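Local coordinates for binding domain (Hc) of Paraclostridial Mosquitocidal Protein 1 (Paraclostridium bifermentans, PDB 6HOX) that probably targets the toxin to host nerve cells as the receptor-binding part of a botulinum-like neurotoxin that acts specifically on Anopheles mosquitoes, at residues A[53-56]-A[61-64]; A[27-32]-A[205-210]. One frame throughout, in Å; residues are numbered along the deposited sequence.

Contact 1 (A[53-56]-A[61-64])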
ATOM      1  N   GLN A  53     -12.305  15.942  -0.957  1.00 30.04           N
ATOM      2  CA  GLN A  53     -12.856  15.190   0.166  1.00 30.57           C
ATOM      3  C   GLN A  53     -11.742  14.767   1.130  1.00 29.66           C
ATOM      4  O   GLN A  53     -10.551  14.743   0.797  1.00 27.74           O
ATOM      5  CB  GLN A  53     -13.622  13.971  -0.345  1.00 33.31           C
ATOM      6  CG  GLN A  53     -14.738  14.330  -1.317  1.00 33.80           C
ATOM      7  CD  GLN A  53     -15.331  13.122  -1.996  1.00 37.57           C
ATOM      8  OE1 GLN A  53     -14.659  12.135  -2.269  1.00 37.59           O
ATOM      9  NE2 GLN A  53     -16.611  13.213  -2.311  1.00 45.33           N
ATOM     10  N   ILE A  54     -12.179  14.476   2.353  1.00 28.79           N
ATOM     11  CA  ILE A  54     -11.396  13.902   3.399  1.00 30.19           C
ATOM     12  C   ILE A  54     -11.966  12.507   3.667  1.00 30.20           C
ATOM     13  O   ILE A  54     -13.138  12.369   3.971  1.00 29.94           O
ATOM     14  CB  ILE A  54     -11.428  14.797   4.654  1.00 31.17           C
ATOM     15  CG1 ILE A  54     -10.991  16.230   4.336  1.00 33.09           C
ATOM     16  CG2 ILE A  54     -10.601  14.187   5.774  1.00 31.93           C
ATOM     17  CD1 ILE A  54     -11.088  17.184   5.515  1.00 34.42           C
ATOM     18  N   VAL A  55     -11.132  11.482   3.515  1.00 27.28           N
ATOM     19  CA  VAL A  55     -11.561  10.104   3.644  1.00 26.84           C
ATOM     20  C   VAL A  55     -10.590   9.404   4.587  1.00 26.11           C
ATOM     21  O   VAL A  55      -9.577   9.989   4.993  1.00 26.41           O
ATOM     22  CB  VAL A  55     -11.641   9.405   2.271  1.00 28.13           C
ATOM     23  CG1 VAL A  55     -12.657  10.088   1.360  1.00 30.24           C
ATOM     24  CG2 VAL A  55     -10.284   9.308   1.587  1.00 26.90           C
ATOM     25  N   ASP A  56     -10.917   8.156   4.929  1.00 25.45           N
ATOM     26  CA  ASP A  56     -10.064   7.327   5.732  1.00 24.49           C
ATOM     27  C   ASP A  56      -8.791   7.037   4.936  1.00 24.33           C
ATOM     28  O   ASP A  56      -8.867   6.805   3.724  1.00 24.89           O
ATOM     29  CB  ASP A  56     -10.818   6.068   6.161  1.00 26.21           C
ATOM     30  CG  ASP A  56     -11.949   6.421   7.112  1.00 29.62           C
ATOM     31  OD1 ASP A  56     -11.664   7.007   8.187  1.00 32.10           O
ATOM     32  OD2 ASP A  56     -13.090   6.150   6.762  1.00 34.03           O
ATOM     33  N   LYS A  61      -6.826  10.424   8.485  1.00 36.54           N
ATOM     34  CA  LYS A  61      -7.557  10.841   7.303  1.00 36.08           C
ATOM     35  C   LYS A  61      -6.591  11.254   6.176  1.00 32.51           C
ATOM     36  O   LYS A  61      -5.445  11.625   6.402  1.00 29.34           O
ATOM     37  CB  LYS A  61      -8.510  11.985   7.663  1.00 38.03           C
ATOM     38  CG  LYS A  61      -9.521  11.648   8.750  1.00 42.62           C
ATOM     39  CD  LYS A  61     -10.675  10.803   8.250  1.00 45.49           C
ATOM     40  CE  LYS A  61     -11.758  10.634   9.297  1.00 51.32           C
ATOM     41  NZ  LYS A  61     -12.795   9.647   8.891  1.00 53.66           N
ATOM     42  N   THR A  62      -7.094  11.183   4.946  1.00 28.79           N
ATOM     43  CA  THR A  62      -6.329  11.558   3.781  1.00 30.54           C
ATOM     44  C   THR A  62      -7.209  12.381   2.835  1.00 28.16           C
ATOM     45  O   THR A  62      -8.428  12.280   2.838  1.00 25.80           O
ATOM     46  CB  THR A  62      -5.751  10.312   3.098  1.00 29.66           C
ATOM     47  OG1 THR A  62      -4.811  10.729   2.107  1.00 35.12           O
ATOM     48  CG2 THR A  62      -6.815   9.437   2.475  1.00 28.37           C
ATOM     49  N   ILE A  63      -6.539  13.174   2.004  1.00 27.20           N
ATOM     50  CA  ILE A  63      -7.169  13.886   0.931  1.00 26.41           C
ATOM     51  C   ILE A  63      -7.540  12.897  -0.172  1.00 25.95           C
ATOM     52  O   ILE A  63      -6.782  11.969  -0.487  1.00 24.22           O
ATOM     53  CB  ILE A  63      -6.226  14.980   0.400  1.00 27.22           C
ATOM     54  CG1 ILE A  63      -5.992  16.066   1.452  1.00 29.36           C
ATOM     55  CG2 ILE A  63      -6.757  15.519  -0.918  1.00 27.72           C
ATOM     56  CD1 ILE A  63      -4.697  16.838   1.270  1.00 31.55           C
ATOM     57  N   ARG A  64      -8.719  13.125  -0.760  1.00 25.60           N
ATOM     58  CA  ARG A  64      -9.161  12.436  -1.945  1.00 25.19           C
ATOM     59  C   ARG A  64      -9.524  13.472  -3.021  1.00 25.72           C
ATOM     60  O   ARG A  64     -10.334  14.373  -2.777  1.00 25.19           O
ATOM     61  CB  ARG A  64     -10.357  11.537  -1.630  1.00 25.46           C
ATOM     62  CG  ARG A  64     -11.023  10.968  -2.878  1.00 27.39           C
ATOM     63  CD  ARG A  64     -12.148   9.979  -2.585  1.00 30.63           C
ATOM     64  NE  ARG A  64     -12.906   9.631  -3.789  1.00 31.13           N
ATOM     65  CZ  ARG A  64     -13.593   8.509  -3.968  1.00 31.83           C
ATOM     66  NH1 ARG A  64     -13.572   7.557  -3.049  1.00 31.92           N
ATOM     67  NH2 ARG A  64     -14.317   8.357  -5.064  1.00 30.78           N
TER
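Gln53 and Arg64 open an antiparallel beta hairpin, in which strand 53-56 pairs with 61-64 and four residues make the connection. The hairpin belongs to the concanavalin-like N-terminal half of the receptor-binding domain. Gln53 and Arg64 form a hydrogen-bonded pair: Gln53 N bonds Arg64 O at 3.1 Å, and Arg64 N bonds Gln53 O in return. The two side chains run alongside each other, amide and guanidinium planes 65° apart. Gln53 OE1 lies 3.3 Å from Arg64 CD, but the polar ends are taken up by Asn66, which bonds both Gln53 OE1 and Arg64 NE; Glu442, far along the chain, adds a salt bridge to Arg64 NH1.

Ile54, non-hydrogen-bonded with Ile63, turns to the other face of the sheet. There its CG2 touches Lys61 CB at 3.6 Å, the two side chains crossing at about a right angle.

Val55 returns to the face of Gln53, and its N and O bond the O and N of Thr62, the latter at 2.8 Å between Val55 O and Thr62 N. Val55 CG2 meets Thr62 CG2 and Arg64 CB, a small apolar patch on the face that also carries Gln53.

At Asp56 the side chains of the last pair diverge at their roots. Lys61, bent at its second torsion (chi2 -77°) and straight beyond it, runs its CD past Val55 O and lies alongside Asp56, where Lys61 NZ approaches Asp56 OD1 at 3.0 Å from above the carboxylate plane in a salt bridge.

Contact 2 (A[27-32]-A[205-210])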
ATOM      1  N   PHE A  27       6.956  22.684   3.527  1.00 30.42           N
ATOM      2  CA  PHE A  27       5.555  22.496   3.190  1.00 27.82           C
ATOM      3  C   PHE A  27       5.174  21.037   3.433  1.00 28.06           C
ATOM      4  O   PHE A  27       5.901  20.155   3.028  1.00 25.92           O
ATOM      5  CB  PHE A  27       5.308  22.849   1.722  1.00 26.90           C
ATOM      6  CG  PHE A  27       3.879  22.697   1.275  1.00 26.58           C
ATOM      7  CD1 PHE A  27       2.926  23.641   1.620  1.00 27.34           C
ATOM      8  CD2 PHE A  27       3.477  21.599   0.520  1.00 27.76           C
ATOM      9  CE1 PHE A  27       1.609  23.492   1.215  1.00 27.52           C
ATOM     10  CE2 PHE A  27       2.161  21.456   0.097  1.00 26.96           C
ATOM     11  CZ  PHE A  27       1.227  22.396   0.454  1.00 29.45           C
ATOM     12  N   SER A  28       4.009  20.807   4.043  1.00 28.00           N
ATOM     13  CA  SER A  28       3.515  19.452   4.260  1.00 26.00           C
ATOM     14  C   SER A  28       1.988  19.445   4.214  1.00 26.97           C
ATOM     15  O   SER A  28       1.329  19.921   5.139  1.00 27.20           O
ATOM     16  CB  SER A  28       4.022  18.882   5.549  1.00 25.54           C
ATOM     17  OG  SER A  28       3.499  17.583   5.750  1.00 27.05           O
ATOM     18  N   LEU A  29       1.436  18.849   3.155  1.00 26.01           N
ATOM     19  CA  LEU A  29       0.012  18.880   2.927  1.00 25.51           C
ATOM     20  C   LEU A  29      -0.611  17.619   3.532  1.00 27.22           C
ATOM     21  O   LEU A  29      -0.230  16.500   3.169  1.00 27.41           O
ATOM     22  CB  LEU A  29      -0.256  18.938   1.422  1.00 24.02           C
ATOM     23  CG  LEU A  29      -1.719  18.927   1.003  1.00 23.81           C
ATOM     24  CD1 LEU A  29      -2.417  20.210   1.407  1.00 24.83           C
ATOM     25  CD2 LEU A  29      -1.840  18.704  -0.494  1.00 25.23           C
ATOM     26  N   GLY A  30      -1.584  17.828   4.422  1.00 27.49           N
ATOM     27  CA  GLY A  30      -2.276  16.728   5.065  1.00 28.60           C
ATOM     28  C   GLY A  30      -3.554  17.195   5.722  1.00 29.54           C
ATOM     29  O   GLY A  30      -4.025  18.323   5.477  1.00 30.69           O
ATOM     30  N   VAL A  31      -4.111  16.320   6.561  1.00 29.29           N
ATOM     31  CA  VAL A  31      -5.352  16.581   7.254  1.00 31.52           C
ATOM     32  C   VAL A  31      -5.030  16.664   8.737  1.00 33.53           C
ATOM     33  O   VAL A  31      -4.334  15.814   9.248  1.00 35.94           O
ATOM     34  CB  VAL A  31      -6.393  15.471   7.008  1.00 31.34           C
ATOM     35  CG1 VAL A  31      -7.636  15.656   7.874  1.00 30.66           C
ATOM     36  CG2 VAL A  31      -6.757  15.368   5.536  1.00 32.29           C
ATOM     37  N   GLU A  32      -5.588  17.661   9.413  1.00 37.95           N
ATOM     38  CA  GLU A  32      -5.530  17.703  10.859  1.00 43.37           C
ATOM     39  C   GLU A  32      -6.845  18.264  11.392  1.00 42.77           C
ATOM     40  O   GLU A  32      -7.306  19.282  10.919  1.00 36.93           O
ATOM     41  CB  GLU A  32      -4.366  18.577  11.308  1.00 47.60           C
ATOM     42  CG  GLU A  32      -4.015  18.398  12.767  1.00 50.61           C
ATOM     43  CD  GLU A  32      -3.269  19.602  13.293  1.00 56.06           C
ATOM     44  OE1 GLU A  32      -2.083  19.445  13.673  1.00 60.93           O
ATOM     45  OE2 GLU A  32      -3.867  20.699  13.278  1.00 56.63           O
ATOM     46  N   ILE A 205       1.142  25.977  -7.304  1.00 23.56           N
ATOM     47  CA  ILE A 205       1.092  24.500  -7.372  1.00 25.00           C
ATOM     48  C   ILE A 205      -0.383  24.077  -7.336  1.00 25.41           C
ATOM     49  O   ILE A 205      -1.108  24.469  -6.411  1.00 24.86           O
ATOM     50  CB  ILE A 205       1.879  23.863  -6.209  1.00 26.35           C
ATOM     51  CG1 ILE A 205       3.301  24.422  -6.086  1.00 26.99           C
ATOM     52  CG2 ILE A 205       1.876  22.344  -6.325  1.00 26.39           C
ATOM     53  CD1 ILE A 205       3.982  24.093  -4.783  1.00 27.18           C
ATOM     54  N   ILE A 206      -0.825  23.314  -8.345  1.00 24.25           N
ATOM     55  CA  ILE A 206      -2.230  22.898  -8.461  1.00 27.07           C
ATOM     56  C   ILE A 206      -2.287  21.386  -8.255  1.00 24.43           C
ATOM     57  O   ILE A 206      -1.673  20.642  -9.038  1.00 24.11           O
ATOM     58  CB  ILE A 206      -2.860  23.257  -9.826  1.00 30.81           C
ATOM     59  CG1 ILE A 206      -2.645  24.718 -10.216  1.00 35.01           C
ATOM     60  CG2 ILE A 206      -4.334  22.896  -9.830  1.00 30.30           C
ATOM     61  CD1 ILE A 206      -3.423  25.679  -9.365  1.00 38.33           C
ATOM     62  N   PHE A 207      -3.015  20.965  -7.214  1.00 23.29           N
ATOM     63  CA  PHE A 207      -3.297  19.558  -6.945  1.00 23.70           C
ATOM     64  C   PHE A 207      -4.664  19.248  -7.541  1.00 24.02           C
ATOM     65  O   PHE A 207      -5.684  19.721  -7.030  1.00 25.84           O
ATOM     66  CB  PHE A 207      -3.288  19.278  -5.445  1.00 23.22           C
ATOM     67  CG  PHE A 207      -1.973  19.526  -4.755  1.00 24.69           C
ATOM     68  CD1 PHE A 207      -1.566  20.813  -4.442  1.00 24.47           C
ATOM     69  CD2 PHE A 207      -1.141  18.473  -4.412  1.00 24.56           C
ATOM     70  CE1 PHE A 207      -0.353  21.039  -3.820  1.00 23.77           C
ATOM     71  CE2 PHE A 207       0.086  18.706  -3.814  1.00 25.16           C
ATOM     72  CZ  PHE A 207       0.474  19.991  -3.515  1.00 24.64           C
ATOM     73  N   LYS A 208      -4.678  18.477  -8.631  1.00 25.02           N
ATOM     74  CA  LYS A 208      -5.886  18.252  -9.418  1.00 26.48           C
ATOM     75  C   LYS A 208      -5.609  17.247 -10.529  1.00 24.51           C
ATOM     76  O   LYS A 208      -4.578  17.363 -11.208  1.00 23.07           O
ATOM     77  CB  LYS A 208      -6.333  19.549 -10.093  1.00 28.20           C
ATOM     78  CG  LYS A 208      -7.686  19.493 -10.777  1.00 30.92           C
ATOM     79  CD  LYS A 208      -8.014  20.772 -11.510  1.00 31.79           C
ATOM     80  CE  LYS A 208      -9.445  20.805 -12.006  1.00 36.10           C
ATOM     81  NZ  LYS A 208      -9.696  19.772 -13.039  1.00 38.07           N
ATOM     82  N   LEU A 209      -6.549  16.311 -10.717  1.00 23.53           N
ATOM     83  CA  LEU A 209      -6.580  15.453 -11.901  1.00 27.34           C
ATOM     84  C   LEU A 209      -6.951  16.314 -13.114  1.00 27.53           C
ATOM     85  O   LEU A 209      -8.047  16.864 -13.143  1.00 26.93           O
ATOM     86  CB  LEU A 209      -7.606  14.331 -11.715  1.00 27.33           C
ATOM     87  CG  LEU A 209      -7.156  13.166 -10.840  1.00 29.07           C
ATOM     88  CD1 LEU A 209      -8.345  12.334 -10.398  1.00 29.89           C
ATOM     89  CD2 LEU A 209      -6.145  12.305 -11.582  1.00 30.60           C
ATOM     90  N   GLU A 210      -6.029  16.440 -14.076  1.00 26.91           N
ATOM     91  CA  GLU A 210      -6.258  17.267 -15.259  1.00 27.19           C
ATOM     92  C   GLU A 210      -5.805  16.509 -16.500  1.00 25.66           C
ATOM     93  O   GLU A 210      -4.630  16.228 -16.627  1.00 24.71           O
ATOM     94  CB  GLU A 210      -5.507  18.595 -15.129  1.00 28.72           C
ATOM     95  CG  GLU A 210      -5.908  19.628 -16.165  1.00 32.75           C
ATOM     96  CD  GLU A 210      -7.368  20.035 -16.055  1.00 34.89           C
ATOM     97  OE1 GLU A 210      -7.756  20.612 -15.016  1.00 36.61           O
ATOM     98  OE2 GLU A 210      -8.124  19.713 -16.973  1.00 40.13           O
TER
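Leu29 and Phe207 reach for each other from opposite directions, and a methyl group lands on a ring. Leu29 CD2 stands 3.9 Å from the centroid of the Phe207 ring and 15° off its normal, a CH-pi contact over one face, displaced somewhat toward the rim near CE2. Two different first torsions bring the groups together: Leu29 carries CG anti to its backbone N (chi1 178°), whereas Phe207 has CG anti to its carbonyl carbon and beside the N. With Leu29 CA and Phe207 CA 10.4 Å apart, the backbones are too distant to bond, and the side chains alone bridge the space.

The contact joins the facing sheets of a jelly-roll-like, concanavalin-type sandwich: strand 25-32 lies in the large antiparallel sheet, and strand 205-207 edges a smaller three-stranded one. Phe27, two residues before Leu29 and also directed inward, brings its CE2 to 4.2 Å from Phe207 CZ, an apolar contact. Its first torsion (chi1 -180°) carries the ring away from its own backbone N and toward Phe207. Phe224, on strand 218-227 of the large sheet, meets the Phe207 ring edge-to-face, and Leu221 of the same strand packs on it too, while Ile73 and Val75 of the neighbouring strand 73-75 also pack against Phe207.

In the fold
Taken from the N terminus, the chain first lays down strand 25-32 and soon afterwards folds strand 61-66 back on 53-56, so contact 1 closes a short hairpin turn. Contact 2 closes a far longer excursion, 172 residues between its segments, and the hairpin falls wholly within that span; the two nest and do not cross. Contact 1 joins neighbouring strands within the large sheet, whereas contact 2 spans from that sheet to the three-stranded one. Their centres are about 11 Å apart. They meet in the interior, where Ile63 CD1 packs 3.6 Å from Leu29 CG, and nearer the surface, where Val31 touches both Ile54 and Lys61.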